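Long-range contacts in alcohol oxidase (Myceliophthora thermophila, PDB 6F74), which binds FAD and probably acts as an oxygen-dependent flavoprotein oxidase of the vanillyl-alcohol oxidase (VAO) type: residues L57-Q65 with W85-I96; G97-T105 with D427-I435. All coordinates share one frame; numbering follows the deposited sequence.

Interaction 1: residues L57-Q65 with W85-I96; sequences LIKTSPIAQ and WTDQDFQTSDPI. With FAD (flavin-adenine dinucleotide), chain I.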
loop_
_atom_site.group_PDB
_atom_site.type_symbol
_atom_site.label_atom_id
_atom_site.label_comp_id
_atom_site.label_asym_id
_atom_site.label_seq_id
_atom_site.Cartn_x
_atom_site.Cartn_y
_atom_site.Cartn_z
ATOM N N LEU A 57 23.925 10.719 -9.148
ATOM C CA LEU A 57 23.696 9.495 -9.919
ATOM C C LEU A 57 24.331 8.329 -9.169
ATOM O O LEU A 57 25.518 8.309 -8.955
ATOM C CB LEU A 57 24.301 9.593 -11.324
ATOM C CG LEU A 57 24.147 8.361 -12.239
ATOM C CD1 LEU A 57 22.704 8.099 -12.612
ATOM C CD2 LEU A 57 25.064 8.464 -13.457
ATOM N N ILE A 58 23.523 7.350 -8.797
ATOM C CA ILE A 58 24.014 6.190 -8.067
ATOM C C ILE A 58 23.882 4.968 -8.962
ATOM O O ILE A 58 22.809 4.713 -9.492
ATOM C CB ILE A 58 23.218 6.000 -6.786
ATOM C CG1 ILE A 58 23.436 7.202 -5.848
ATOM C CG2 ILE A 58 23.607 4.692 -6.080
ATOM C CD1 ILE A 58 22.391 7.328 -4.737
ATOM N N LYS A 59 24.979 4.237 -9.143
ATOM C CA LYS A 59 24.940 2.923 -9.762
ATOM C C LYS A 59 24.468 1.994 -8.680
ATOM O O LYS A 59 25.091 1.904 -7.625
ATOM C CB LYS A 59 26.292 2.477 -10.277
ATOM C CG LYS A 59 26.215 1.101 -10.939
ATOM C CD LYS A 59 27.563 0.644 -11.454
ATOM C CE LYS A 59 27.440 -0.537 -12.404
ATOM N NZ LYS A 59 26.429 -1.529 -11.954
ATOM N N THR A 60 23.343 1.329 -8.904
ATOM C CA THR A 60 22.735 0.602 -7.831
ATOM C C THR A 60 23.507 -0.679 -7.586
ATOM O O THR A 60 24.244 -1.175 -8.479
ATOM C CB THR A 60 21.247 0.316 -8.089
ATOM O OG1 THR A 60 21.073 -0.574 -9.200
ATOM C CG2 THR A 60 20.490 1.654 -8.299
ATOM N N SER A 61 23.384 -1.154 -6.344
ATOM C CA SER A 61 23.963 -2.437 -6.000
ATOM C C SER A 61 22.971 -3.236 -5.178
ATOM O O SER A 61 22.374 -2.671 -4.274
ATOM C CB SER A 61 25.277 -2.295 -5.225
ATOM O OG SER A 61 26.015 -1.101 -5.361
ATOM N N PRO A 62 22.792 -4.537 -5.490
ATOM C CA PRO A 62 21.889 -5.361 -4.683
ATOM C C PRO A 62 22.157 -5.221 -3.202
ATOM O O PRO A 62 23.298 -5.235 -2.784
ATOM C CB PRO A 62 22.177 -6.803 -5.143
ATOM C CG PRO A 62 22.781 -6.682 -6.482
ATOM C CD PRO A 62 23.402 -5.283 -6.602
ATOM N N ILE A 63 21.103 -5.042 -2.421
ATOM C CA ILE A 63 21.233 -4.739 -0.981
ATOM C C ILE A 63 22.188 -5.679 -0.281
ATOM O O ILE A 63 23.084 -5.237 0.441
ATOM C CB ILE A 63 19.859 -4.716 -0.299
ATOM C CG1 ILE A 63 18.943 -3.649 -0.912
ATOM C CG2 ILE A 63 19.978 -4.415 1.180
ATOM C CD1 ILE A 63 19.394 -2.208 -0.791
ATOM N N ALA A 64 22.033 -6.978 -0.564
ATOM C CA ALA A 64 22.848 -8.007 0.087
ATOM C C ALA A 64 24.010 -8.570 -0.738
ATOM O O ALA A 64 24.409 -9.739 -0.520
ATOM C CB ALA A 64 21.927 -9.138 0.507
ATOM N N GLN A 65 24.577 -7.794 -1.656
ATOM C CA GLN A 65 25.707 -8.306 -2.500
ATOM C C GLN A 65 26.972 -8.693 -1.724
ATOM O O GLN A 65 27.743 -9.557 -2.155
ATOM C CB GLN A 65 26.074 -7.338 -3.628
ATOM C CG GLN A 65 26.524 -5.951 -3.160
ATOM C CD GLN A 65 27.141 -5.126 -4.265
ATOM O OE1 GLN A 65 26.990 -5.406 -5.455
ATOM N NE2 GLN A 65 27.760 -4.050 -3.874
ATOM N N TRP A 85 17.612 -6.311 7.572
ATOM C CA TRP A 85 16.706 -6.622 6.468
ATOM C C TRP A 85 15.236 -6.426 6.787
ATOM O O TRP A 85 14.444 -6.031 5.927
ATOM C CB TRP A 85 16.933 -8.092 6.006
ATOM C CG TRP A 85 16.252 -8.375 4.669
ATOM C CD1 TRP A 85 14.980 -8.844 4.480
ATOM C CD2 TRP A 85 16.780 -8.134 3.366
ATOM N NE1 TRP A 85 14.700 -8.937 3.150
ATOM C CE2 TRP A 85 15.786 -8.507 2.441
ATOM C CE3 TRP A 85 17.992 -7.647 2.889
ATOM C CZ2 TRP A 85 15.973 -8.421 1.041
ATOM C CZ3 TRP A 85 18.185 -7.559 1.502
ATOM C CH2 TRP A 85 17.170 -7.925 0.603
ATOM N N THR A 86 14.849 -6.719 8.023
ATOM C CA THR A 86 13.463 -6.590 8.433
ATOM C C THR A 86 13.077 -5.153 8.865
ATOM O O THR A 86 11.904 -4.888 9.196
ATOM C CB THR A 86 13.146 -7.646 9.527
ATOM O OG1 THR A 86 14.169 -7.595 10.547
ATOM C CG2 THR A 86 13.122 -9.091 8.917
ATOM N N ASP A 87 14.003 -4.196 8.809
ATOM C CA ASP A 87 13.745 -2.840 9.320
ATOM C C ASP A 87 13.337 -1.866 8.222
ATOM O O ASP A 87 14.019 -1.731 7.209
ATOM C CB ASP A 87 14.964 -2.285 10.014
ATOM C CG ASP A 87 14.742 -0.864 10.461
ATOM O OD1 ASP A 87 13.793 -0.660 11.220
ATOM O OD2 ASP A 87 15.444 0.060 9.995
ATOM N N GLN A 88 12.249 -1.159 8.449
ATOM C CA GLN A 88 11.659 -0.343 7.379
ATOM C C GLN A 88 12.570 0.838 6.966
ATOM O O GLN A 88 12.616 1.187 5.776
ATOM C CB GLN A 88 10.301 0.193 7.796
ATOM C CG GLN A 88 9.272 -0.890 8.051
ATOM C CD GLN A 88 7.899 -0.347 8.434
ATOM O OE1 GLN A 88 7.514 0.731 8.023
ATOM N NE2 GLN A 88 7.138 -1.130 9.181
ATOM N N ASP A 89 13.267 1.436 7.951
ATOM C CA ASP A 89 14.135 2.581 7.696
ATOM C C ASP A 89 15.361 2.145 6.903
ATOM O O ASP A 89 15.810 2.859 5.971
ATOM C CB ASP A 89 14.603 3.265 8.993
ATOM C CG ASP A 89 13.496 4.026 9.679
ATOM O OD1 ASP A 89 12.443 4.256 9.047
ATOM O OD2 ASP A 89 13.655 4.378 10.858
ATOM N N PHE A 90 15.901 0.990 7.277
ATOM C CA PHE A 90 17.040 0.429 6.562
ATOM C C PHE A 90 16.677 0.259 5.082
ATOM O O PHE A 90 17.433 0.641 4.212
ATOM C CB PHE A 90 17.488 -0.916 7.132
ATOM C CG PHE A 90 18.485 -1.613 6.261
ATOM C CD1 PHE A 90 19.818 -1.141 6.184
ATOM C CD2 PHE A 90 18.103 -2.686 5.448
ATOM C CE1 PHE A 90 20.736 -1.753 5.346
ATOM C CE2 PHE A 90 19.038 -3.304 4.622
ATOM C CZ PHE A 90 20.336 -2.837 4.567
ATOM N N GLN A 91 15.512 -0.313 4.822
ATOM C CA GLN A 91 15.047 -0.491 3.446
ATOM C C GLN A 91 14.700 0.816 2.717
ATOM O O GLN A 91 14.957 0.907 1.534
ATOM C CB GLN A 91 13.884 -1.463 3.389
ATOM C CG GLN A 91 14.220 -2.895 3.834
ATOM C CD GLN A 91 15.193 -3.629 2.951
ATOM O OE1 GLN A 91 15.620 -3.103 1.911
ATOM N NE2 GLN A 91 15.565 -4.880 3.353
ATOM N N THR A 92 14.171 1.839 3.387
ATOM C CA THR A 92 13.916 3.117 2.708
ATOM C C THR A 92 15.160 3.949 2.440
ATOM O O THR A 92 15.090 4.889 1.648
ATOM C CB THR A 92 12.914 4.008 3.474
ATOM O OG1 THR A 92 13.371 4.204 4.829
ATOM C CG2 THR A 92 11.507 3.390 3.463
ATOM N N SER A 93 16.275 3.640 3.101
ATOM C CA SER A 93 17.514 4.419 3.019
ATOM C C SER A 93 18.356 4.166 1.762
ATOM O O SER A 93 19.142 5.013 1.367
ATOM C CB SER A 93 18.405 4.113 4.238
ATOM O OG SER A 93 18.890 2.755 4.188
ATOM N N ASP A 94 18.190 2.987 1.149
ATOM C CA ASP A 94 18.886 2.638 -0.079
ATOM C C ASP A 94 17.958 2.914 -1.283
ATOM O O ASP A 94 16.747 2.687 -1.198
ATOM C CB ASP A 94 19.225 1.156 -0.040
ATOM C CG ASP A 94 20.181 0.764 -1.131
ATOM O OD1 ASP A 94 19.771 0.711 -2.327
ATOM O OD2 ASP A 94 21.366 0.524 -0.794
ATOM N N PRO A 95 18.509 3.385 -2.414
ATOM C CA PRO A 95 17.693 3.644 -3.605
ATOM C C PRO A 95 16.918 2.465 -4.152
ATOM O O PRO A 95 15.889 2.676 -4.778
ATOM C CB PRO A 95 18.717 4.111 -4.639
ATOM C CG PRO A 95 20.056 3.797 -4.099
ATOM C CD PRO A 95 19.909 3.829 -2.626
ATOM N N ILE A 96 17.413 1.244 -3.969
ATOM C CA ILE A 96 16.672 0.041 -4.355
ATOM C C ILE A 96 16.349 -0.855 -3.139
ATOM O O ILE A 96 16.172 -2.071 -3.261
ATOM C CB ILE A 96 17.358 -0.755 -5.461
ATOM C CG1 ILE A 96 18.760 -1.158 -5.039
ATOM C CG2 ILE A 96 17.430 0.095 -6.731
ATOM C CD1 ILE A 96 19.352 -2.257 -5.885
HETATM P PA FAD I . 6.747 3.495 -3.736
HETATM O O1A FAD I . 7.217 2.050 -3.872
HETATM O O2A FAD I . 7.816 4.533 -3.603
HETATM O O5B FAD I . 5.833 3.805 -4.986
HETATM C C5B FAD I . 4.629 3.106 -5.148
HETATM C C4B FAD I . 4.096 3.362 -6.546
HETATM O O4B FAD I . 3.800 4.746 -6.625
HETATM C C3B FAD I . 5.047 3.089 -7.684
HETATM O O3B FAD I . 4.254 2.758 -8.831
HETATM C C2B FAD I . 5.696 4.422 -7.962
HETATM O O2B FAD I . 6.061 4.651 -9.329
HETATM C C1B FAD I . 4.589 5.382 -7.620
HETATM N N9A FAD I . 5.002 6.688 -7.094
HETATM C C8A FAD I . 5.562 6.931 -5.901
HETATM N N7A FAD I . 5.774 8.250 -5.730
HETATM C C5A FAD I . 5.330 8.854 -6.828
HETATM C C6A FAD I . 5.258 10.249 -7.262
HETATM N N6A FAD I . 5.729 11.189 -6.412
HETATM N N1A FAD I . 4.736 10.498 -8.492
HETATM C C2A FAD I . 4.286 9.494 -9.289
HETATM N N3A FAD I . 4.303 8.183 -8.936
HETATM C C4A FAD I . 4.809 7.828 -7.727
HETATM N N1 FAD I . -1.223 1.227 2.742
HETATM C C2 FAD I . -2.358 1.586 3.384
HETATM O O2 FAD I . -3.362 1.911 2.700
HETATM N N3 FAD I . -2.436 1.631 4.729
HETATM C C4 FAD I . -1.407 1.290 5.524
HETATM O O4 FAD I . -1.489 1.314 6.770
HETATM C C4X FAD I . -0.135 0.867 4.902
HETATM N N5 FAD I . 0.929 0.505 5.648
HETATM C C5X FAD I . 2.086 0.130 5.048
HETATM C C6 FAD I . 3.182 -0.222 5.835
HETATM C C7 FAD I . 4.390 -0.593 5.272
HETATM C C7M FAD I . 5.461 -0.967 6.268
HETATM C C8 FAD I . 4.536 -0.604 3.789
HETATM C C8M FAD I . 5.843 -0.952 3.089
HETATM C C9 FAD I . 3.439 -0.276 3.000
HETATM C C9A FAD I . 2.207 0.104 3.559
HETATM N N10 FAD I . 1.074 0.477 2.784
HETATM C C10 FAD I . -0.109 0.855 3.432
HETATM C "C1'" FAD I . 1.054 0.402 1.304
HETATM C "C2'" FAD I . 1.286 1.634 0.493
HETATM O "O2'" FAD I . 0.046 2.335 0.425
HETATM C "C3'" FAD I . 1.692 1.234 -0.930
HETATM O "O3'" FAD I . 2.780 0.293 -0.925
HETATM C "C4'" FAD I . 2.058 2.446 -1.776
HETATM O "O4'" FAD I . 2.415 2.019 -3.093
HETATM C "C5'" FAD I . 3.193 3.238 -1.146
HETATM O "O5'" FAD I . 3.511 4.366 -1.941
HETATM P P FAD I . 5.020 4.828 -1.824
HETATM O O1P FAD I . 5.412 4.929 -0.376
HETATM O O2P FAD I . 5.164 6.013 -2.720
HETATM O O3P FAD I . 5.753 3.530 -2.455
HETATM O O HOH W 1 22.954 -1.416 -1.537
HETATM O O HOH W 2 21.912 0.651 -4.684
#
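Ile-63 meets two aromatic side chains of residues 85-96 with a single methyl. Its CG2 lies 3.6 Å from Trp-85 CZ3, and the same CG2 is 3.7 Å from Phe-90 CE2, so one branch packs on both rings. A chi1 of -60° sets CG2 anti to the backbone N and leaves CG1, beside that N, to face Ile-96 O. Ala-64 CB adds a looser contact to the indole. Further along, Ile-96 splits its contacts: its CG2 rests 3.8 Å from Thr-60 CG2, while its CD1 approaches Ser-61 O to 3.4 Å. Ile-58 and Pro-95 meet nearly at right angles.

Polar coupling runs through two waters. One donates to Ser-61 O and, at 2.6 Å, to Asp-94 OD2; the other accepts from Ser-61 N and donates to Asp-94 OD1. That carboxylate is oriented by an Asx turn, in which Ile-96 N reaches the anti lone pair of Asp-94 OD1 at 2.9 Å and 163°.

Behind this layer, Gln-91 NE2 lies 3.5 Å above the Trp-85 ring, over its centre, held there by a straight bond (180°) to Trp-85 O; the indole NE1 itself bonds to Gly-430 O. Asp-87 N-caps helix 88-93 through Phe-90 N, and Val-81 of helix 75-84 backs Ile-63 and Ala-64.

No direct hydrogen bond crosses the contact, so its 474 Å² of buried surface is joined by apolar side chains and a water-bridged carboxylate, whose charge is probably eased by the backbone N-H and the two waters that donate to it.

Interaction 2: residues G97-T105 with D427-I435; sequences GRNYPYNIT and DPVGSTSII. With NAG (2-acetamido-2-deoxy-beta-D-glucopyranose), chain E; FAD (flavin-adenine dinucleotide), chain I.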
loop_
_atom_site.group_PDB
_atom_site.type_symbol
_atom_site.label_atom_id
_atom_site.label_comp_id
_atom_site.label_asym_id
_atom_site.label_seq_id
_atom_site.Cartn_x
_atom_site.Cartn_y
_atom_site.Cartn_z
ATOM N N GLY A 97 16.251 -0.227 -1.982
ATOM C CA GLY A 97 15.766 -0.913 -0.798
ATOM C C GLY A 97 14.260 -1.048 -0.880
ATOM O O GLY A 97 13.565 -0.070 -1.224
ATOM N N ARG A 98 13.770 -2.248 -0.574
ATOM C CA ARG A 98 12.374 -2.577 -0.702
ATOM C C ARG A 98 11.814 -3.194 0.576
ATOM O O ARG A 98 12.319 -4.201 1.068
ATOM C CB ARG A 98 12.206 -3.566 -1.849
ATOM C CG ARG A 98 12.564 -2.959 -3.210
ATOM C CD ARG A 98 11.472 -2.072 -3.730
ATOM N NE ARG A 98 11.845 -1.428 -4.980
ATOM C CZ ARG A 98 12.608 -0.337 -5.102
ATOM N NH1 ARG A 98 13.145 0.250 -4.039
ATOM N NH2 ARG A 98 12.908 0.135 -6.318
ATOM N N ASN A 99 10.781 -2.568 1.136
ATOM C CA ASN A 99 10.130 -3.117 2.321
ATOM C C ASN A 99 9.538 -4.515 2.031
ATOM O O ASN A 99 9.752 -5.449 2.764
ATOM C CB ASN A 99 9.028 -2.186 2.785
ATOM C CG ASN A 99 9.512 -1.149 3.753
ATOM O OD1 ASN A 99 9.054 -1.125 4.874
ATOM N ND2 ASN A 99 10.430 -0.288 3.329
ATOM N N TYR A 100 8.788 -4.615 0.949
ATOM C CA TYR A 100 8.207 -5.851 0.519
ATOM C C TYR A 100 8.763 -6.229 -0.874
ATOM O O TYR A 100 8.109 -6.055 -1.876
ATOM C CB TYR A 100 6.709 -5.694 0.480
ATOM C CG TYR A 100 6.092 -5.349 1.818
ATOM C CD1 TYR A 100 6.144 -6.227 2.896
ATOM C CD2 TYR A 100 5.431 -4.150 1.986
ATOM C CE1 TYR A 100 5.571 -5.904 4.116
ATOM C CE2 TYR A 100 4.814 -3.822 3.188
ATOM C CZ TYR A 100 4.889 -4.677 4.259
ATOM O OH TYR A 100 4.283 -4.288 5.430
ATOM N N PRO A 101 9.993 -6.739 -0.926
ATOM C CA PRO A 101 10.645 -6.950 -2.224
ATOM C C PRO A 101 9.875 -7.921 -3.090
ATOM O O PRO A 101 9.496 -8.989 -2.606
ATOM C CB PRO A 101 12.012 -7.523 -1.829
ATOM C CG PRO A 101 11.815 -8.091 -0.471
ATOM C CD PRO A 101 10.868 -7.144 0.194
ATOM N N TYR A 102 9.613 -7.537 -4.332
ATOM C CA TYR A 102 8.667 -8.265 -5.178
ATOM C C TYR A 102 9.256 -9.636 -5.608
ATOM O O TYR A 102 8.533 -10.612 -5.786
ATOM C CB TYR A 102 8.222 -7.421 -6.381
ATOM C CG TYR A 102 7.224 -8.158 -7.249
ATOM C CD1 TYR A 102 5.935 -8.377 -6.811
ATOM C CD2 TYR A 102 7.601 -8.705 -8.471
ATOM C CE1 TYR A 102 5.022 -9.071 -7.574
ATOM C CE2 TYR A 102 6.696 -9.425 -9.245
ATOM C CZ TYR A 102 5.405 -9.599 -8.784
ATOM O OH TYR A 102 4.503 -10.296 -9.536
ATOM N N ASN A 103 10.579 -9.686 -5.746
ATOM C CA ASN A 103 11.292 -10.877 -6.194
ATOM C C ASN A 103 12.703 -10.806 -5.646
ATOM O O ASN A 103 13.562 -10.129 -6.226
ATOM C CB ASN A 103 11.312 -10.944 -7.716
ATOM C CG ASN A 103 11.707 -12.308 -8.251
ATOM O OD1 ASN A 103 11.800 -13.287 -7.503
ATOM N ND2 ASN A 103 11.942 -12.369 -9.561
ATOM N N ILE A 104 12.930 -11.508 -4.536
ATOM C CA ILE A 104 14.247 -11.532 -3.873
ATOM C C ILE A 104 15.197 -12.379 -4.732
ATOM O O ILE A 104 15.195 -13.629 -4.653
ATOM C CB ILE A 104 14.144 -12.080 -2.419
ATOM C CG1 ILE A 104 13.240 -11.194 -1.553
ATOM C CG2 ILE A 104 15.515 -12.190 -1.753
ATOM C CD1 ILE A 104 12.950 -11.726 -0.159
ATOM N N THR A 105 15.973 -11.703 -5.576
ATOM C CA THR A 105 16.983 -12.337 -6.422
ATOM C C THR A 105 18.404 -12.178 -5.861
ATOM O O THR A 105 19.362 -12.630 -6.476
ATOM C CB THR A 105 16.937 -11.753 -7.844
ATOM O OG1 THR A 105 17.110 -10.302 -7.811
ATOM C CG2 THR A 105 15.598 -12.135 -8.491
ATOM N N ASP A 427 6.137 -2.345 11.952
ATOM C CA ASP A 427 6.270 -3.793 12.045
ATOM C C ASP A 427 7.418 -4.316 11.173
ATOM O O ASP A 427 7.863 -3.622 10.246
ATOM C CB ASP A 427 4.952 -4.448 11.613
ATOM C CG ASP A 427 3.868 -4.324 12.670
ATOM O OD1 ASP A 427 4.197 -4.101 13.871
ATOM O OD2 ASP A 427 2.687 -4.466 12.291
ATOM N N PRO A 428 7.867 -5.552 11.436
ATOM C CA PRO A 428 8.913 -6.126 10.583
ATOM C C PRO A 428 8.431 -6.313 9.158
ATOM O O PRO A 428 7.261 -6.612 8.958
ATOM C CB PRO A 428 9.221 -7.485 11.246
ATOM C CG PRO A 428 8.651 -7.367 12.638
ATOM C CD PRO A 428 7.422 -6.516 12.471
ATOM N N VAL A 429 9.337 -6.145 8.198
ATOM C CA VAL A 429 9.048 -6.211 6.755
ATOM C C VAL A 429 10.126 -7.108 6.104
ATOM O O VAL A 429 10.727 -7.934 6.784
ATOM C CB VAL A 429 9.050 -4.803 6.119
ATOM C CG1 VAL A 429 7.884 -3.978 6.662
ATOM C CG2 VAL A 429 10.371 -4.081 6.361
ATOM N N GLY A 430 10.363 -6.976 4.802
ATOM C CA GLY A 430 11.435 -7.694 4.128
ATOM C C GLY A 430 11.089 -9.025 3.465
ATOM O O GLY A 430 11.997 -9.732 2.928
ATOM N N SER A 431 9.802 -9.387 3.478
ATOM C CA SER A 431 9.336 -10.538 2.703
ATOM C C SER A 431 8.502 -10.127 1.494
ATOM O O SER A 431 7.888 -9.035 1.475
ATOM C CB SER A 431 8.526 -11.492 3.572
ATOM O OG SER A 431 9.342 -12.048 4.546
ATOM N N THR A 432 8.463 -11.012 0.509
ATOM C CA THR A 432 7.585 -10.868 -0.648
ATOM C C THR A 432 6.117 -10.948 -0.215
ATOM O O THR A 432 5.726 -11.777 0.611
ATOM C CB THR A 432 7.884 -11.942 -1.731
ATOM O OG1 THR A 432 9.230 -11.807 -2.171
ATOM C CG2 THR A 432 6.983 -11.781 -2.961
ATOM N N SER A 433 5.304 -10.072 -0.793
ATOM C CA SER A 433 3.864 -10.047 -0.523
ATOM C C SER A 433 3.149 -10.831 -1.605
ATOM O O SER A 433 3.374 -10.583 -2.797
ATOM C CB SER A 433 3.347 -8.611 -0.510
ATOM O OG SER A 433 2.032 -8.632 -0.008
ATOM N N ILE A 434 2.358 -11.804 -1.175
ATOM C CA ILE A 434 1.461 -12.567 -2.059
ATOM C C ILE A 434 0.116 -12.610 -1.356
ATOM O O ILE A 434 -0.158 -13.479 -0.535
ATOM C CB ILE A 434 1.964 -14.000 -2.375
ATOM C CG1 ILE A 434 3.456 -13.955 -2.743
ATOM C CG2 ILE A 434 1.103 -14.600 -3.496
ATOM C CD1 ILE A 434 4.035 -15.280 -3.174
ATOM N N ILE A 435 -0.697 -11.597 -1.658
ATOM C CA ILE A 435 -1.995 -11.420 -1.041
ATOM C C ILE A 435 -3.058 -11.177 -2.095
ATOM O O ILE A 435 -2.756 -10.868 -3.272
ATOM C CB ILE A 435 -1.987 -10.255 -0.012
ATOM C CG1 ILE A 435 -1.648 -8.919 -0.692
ATOM C CG2 ILE A 435 -0.998 -10.555 1.115
ATOM C CD1 ILE A 435 -1.787 -7.669 0.176
HETATM C C1 NAG E . 12.278 -13.568 -10.268
HETATM C C2 NAG E . 11.206 -13.730 -11.348
HETATM C C3 NAG E . 11.543 -14.910 -12.248
HETATM C C4 NAG E . 12.932 -14.782 -12.834
HETATM C C5 NAG E . 13.935 -14.565 -11.710
HETATM C C6 NAG E . 15.326 -14.235 -12.197
HETATM C C7 NAG E . 8.818 -13.138 -10.987
HETATM C C8 NAG E . 7.510 -13.593 -10.429
HETATM N N2 NAG E . 9.863 -13.980 -10.826
HETATM O O3 NAG E . 10.606 -14.981 -13.317
HETATM O O4 NAG E . 13.235 -15.965 -13.585
HETATM O O5 NAG E . 13.524 -13.438 -10.968
HETATM O O6 NAG E . 15.314 -13.026 -12.983
HETATM O O7 NAG E . 8.887 -12.051 -11.545
HETATM P PA FAD I . 6.747 3.495 -3.736
HETATM O O1A FAD I . 7.217 2.050 -3.872
HETATM O O2A FAD I . 7.816 4.533 -3.603
HETATM O O5B FAD I . 5.833 3.805 -4.986
HETATM C C5B FAD I . 4.629 3.106 -5.148
HETATM C C4B FAD I . 4.096 3.362 -6.546
HETATM O O4B FAD I . 3.800 4.746 -6.625
HETATM C C3B FAD I . 5.047 3.089 -7.684
HETATM O O3B FAD I . 4.254 2.758 -8.831
HETATM C C2B FAD I . 5.696 4.422 -7.962
HETATM O O2B FAD I . 6.061 4.651 -9.329
HETATM C C1B FAD I . 4.589 5.382 -7.620
HETATM N N9A FAD I . 5.002 6.688 -7.094
HETATM C C8A FAD I . 5.562 6.931 -5.901
HETATM N N7A FAD I . 5.774 8.250 -5.730
HETATM C C5A FAD I . 5.330 8.854 -6.828
HETATM C C6A FAD I . 5.258 10.249 -7.262
HETATM N N6A FAD I . 5.729 11.189 -6.412
HETATM N N1A FAD I . 4.736 10.498 -8.492
HETATM C C2A FAD I . 4.286 9.494 -9.289
HETATM N N3A FAD I . 4.303 8.183 -8.936
HETATM C C4A FAD I . 4.809 7.828 -7.727
HETATM N N1 FAD I . -1.223 1.227 2.742
HETATM C C2 FAD I . -2.358 1.586 3.384
HETATM O O2 FAD I . -3.362 1.911 2.700
HETATM N N3 FAD I . -2.436 1.631 4.729
HETATM C C4 FAD I . -1.407 1.290 5.524
HETATM O O4 FAD I . -1.489 1.314 6.770
HETATM C C4X FAD I . -0.135 0.867 4.902
HETATM N N5 FAD I . 0.929 0.505 5.648
HETATM C C5X FAD I . 2.086 0.130 5.048
HETATM C C6 FAD I . 3.182 -0.222 5.835
HETATM C C7 FAD I . 4.390 -0.593 5.272
HETATM C C7M FAD I . 5.461 -0.967 6.268
HETATM C C8 FAD I . 4.536 -0.604 3.789
HETATM C C8M FAD I . 5.843 -0.952 3.089
HETATM C C9 FAD I . 3.439 -0.276 3.000
HETATM C C9A FAD I . 2.207 0.104 3.559
HETATM N N10 FAD I . 1.074 0.477 2.784
HETATM C C10 FAD I . -0.109 0.855 3.432
HETATM C "C1'" FAD I . 1.054 0.402 1.304
HETATM C "C2'" FAD I . 1.286 1.634 0.493
HETATM O "O2'" FAD I . 0.046 2.335 0.425
HETATM C "C3'" FAD I . 1.692 1.234 -0.930
HETATM O "O3'" FAD I . 2.780 0.293 -0.925
HETATM C "C4'" FAD I . 2.058 2.446 -1.776
HETATM O "O4'" FAD I . 2.415 2.019 -3.093
HETATM C "C5'" FAD I . 3.193 3.238 -1.146
HETATM O "O5'" FAD I . 3.511 4.366 -1.941
HETATM P P FAD I . 5.020 4.828 -1.824
HETATM O O1P FAD I . 5.412 4.929 -0.376
HETATM O O2P FAD I . 5.164 6.013 -2.720
HETATM O O3P FAD I . 5.753 3.530 -2.455
HETATM O O HOH W 3 6.023 -7.701 -2.548
HETATM O O HOH W 4 10.665 -13.300 -3.606
#
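Asn-99 O accepts from Gly-430 N at 2.6 Å, with an angle of 142° at the hydrogen. Gly-430 has a phi of 94°, at which a side chain would press on the carbonyl oxygen of Val-429.

Next in the chain, Tyr-100 takes CG anti to its carbonyl carbon (chi1 -60°), which carries the ring from beside Ser-431 O, past Val-429, out to the flavin methyls. Ser-431 O lies at the ring edge, near its plane, 3.6 Å from Tyr-100 CD1. Val-429 CG1 comes to 3.9 Å from Tyr-100 CZ, the two side chains crossing at about a right angle, while Tyr-100 OH reaches FAD C7M at 3.6 Å. Replacing Tyr-100 with an alanine would probably open a gap beside the flavin methyls and leave Val-429 CG1 without the ring it packs on.

Two waters extend the join. One donates to Tyr-100 O and accepts from Ser-433 N; the other accepts from Ile-104 N and pairs with Thr-432 OG1, which also lies 2.9 Å from Pro-101 O. Beyond, Asn-103 ND2 carries the N-linked glycan.

Helix 88-93 packs on Asn-99 through Gln-88, Gln-91 and Thr-92, and Arg-515 of helix 512-533 touches Thr-432, so two loops are joined here, one following helix 88-93 and the other leading into strand 435-440, at one edge of the seven-stranded sheet.

The two contacts run in series along the chain, with centres 12 Å apart, and residues 85-96 connect them directly. Trp-85 NE1 lies 2.8 Å from Gly-430 O, a probable hydrogen bond, so the indole that receives Ile-63 in interaction 1 is also tied to the loop 427-435 of interaction 2. Gln-88 NE2 makes a second such link to Asp-427 O, also at 2.8 Å. A segment of each contact reaches the methyl-bearing end of the flavin: Gln-88, which does not touch residues 57-65, brings OE1 to 3.2 Å from FAD C7M, and Asn-99 CB is 3.4 Å from FAD C8M. Interaction 2 gives the FAD pocket Asn-99, Tyr-100 and Val-429; interaction 1 gives Gln-88 alone.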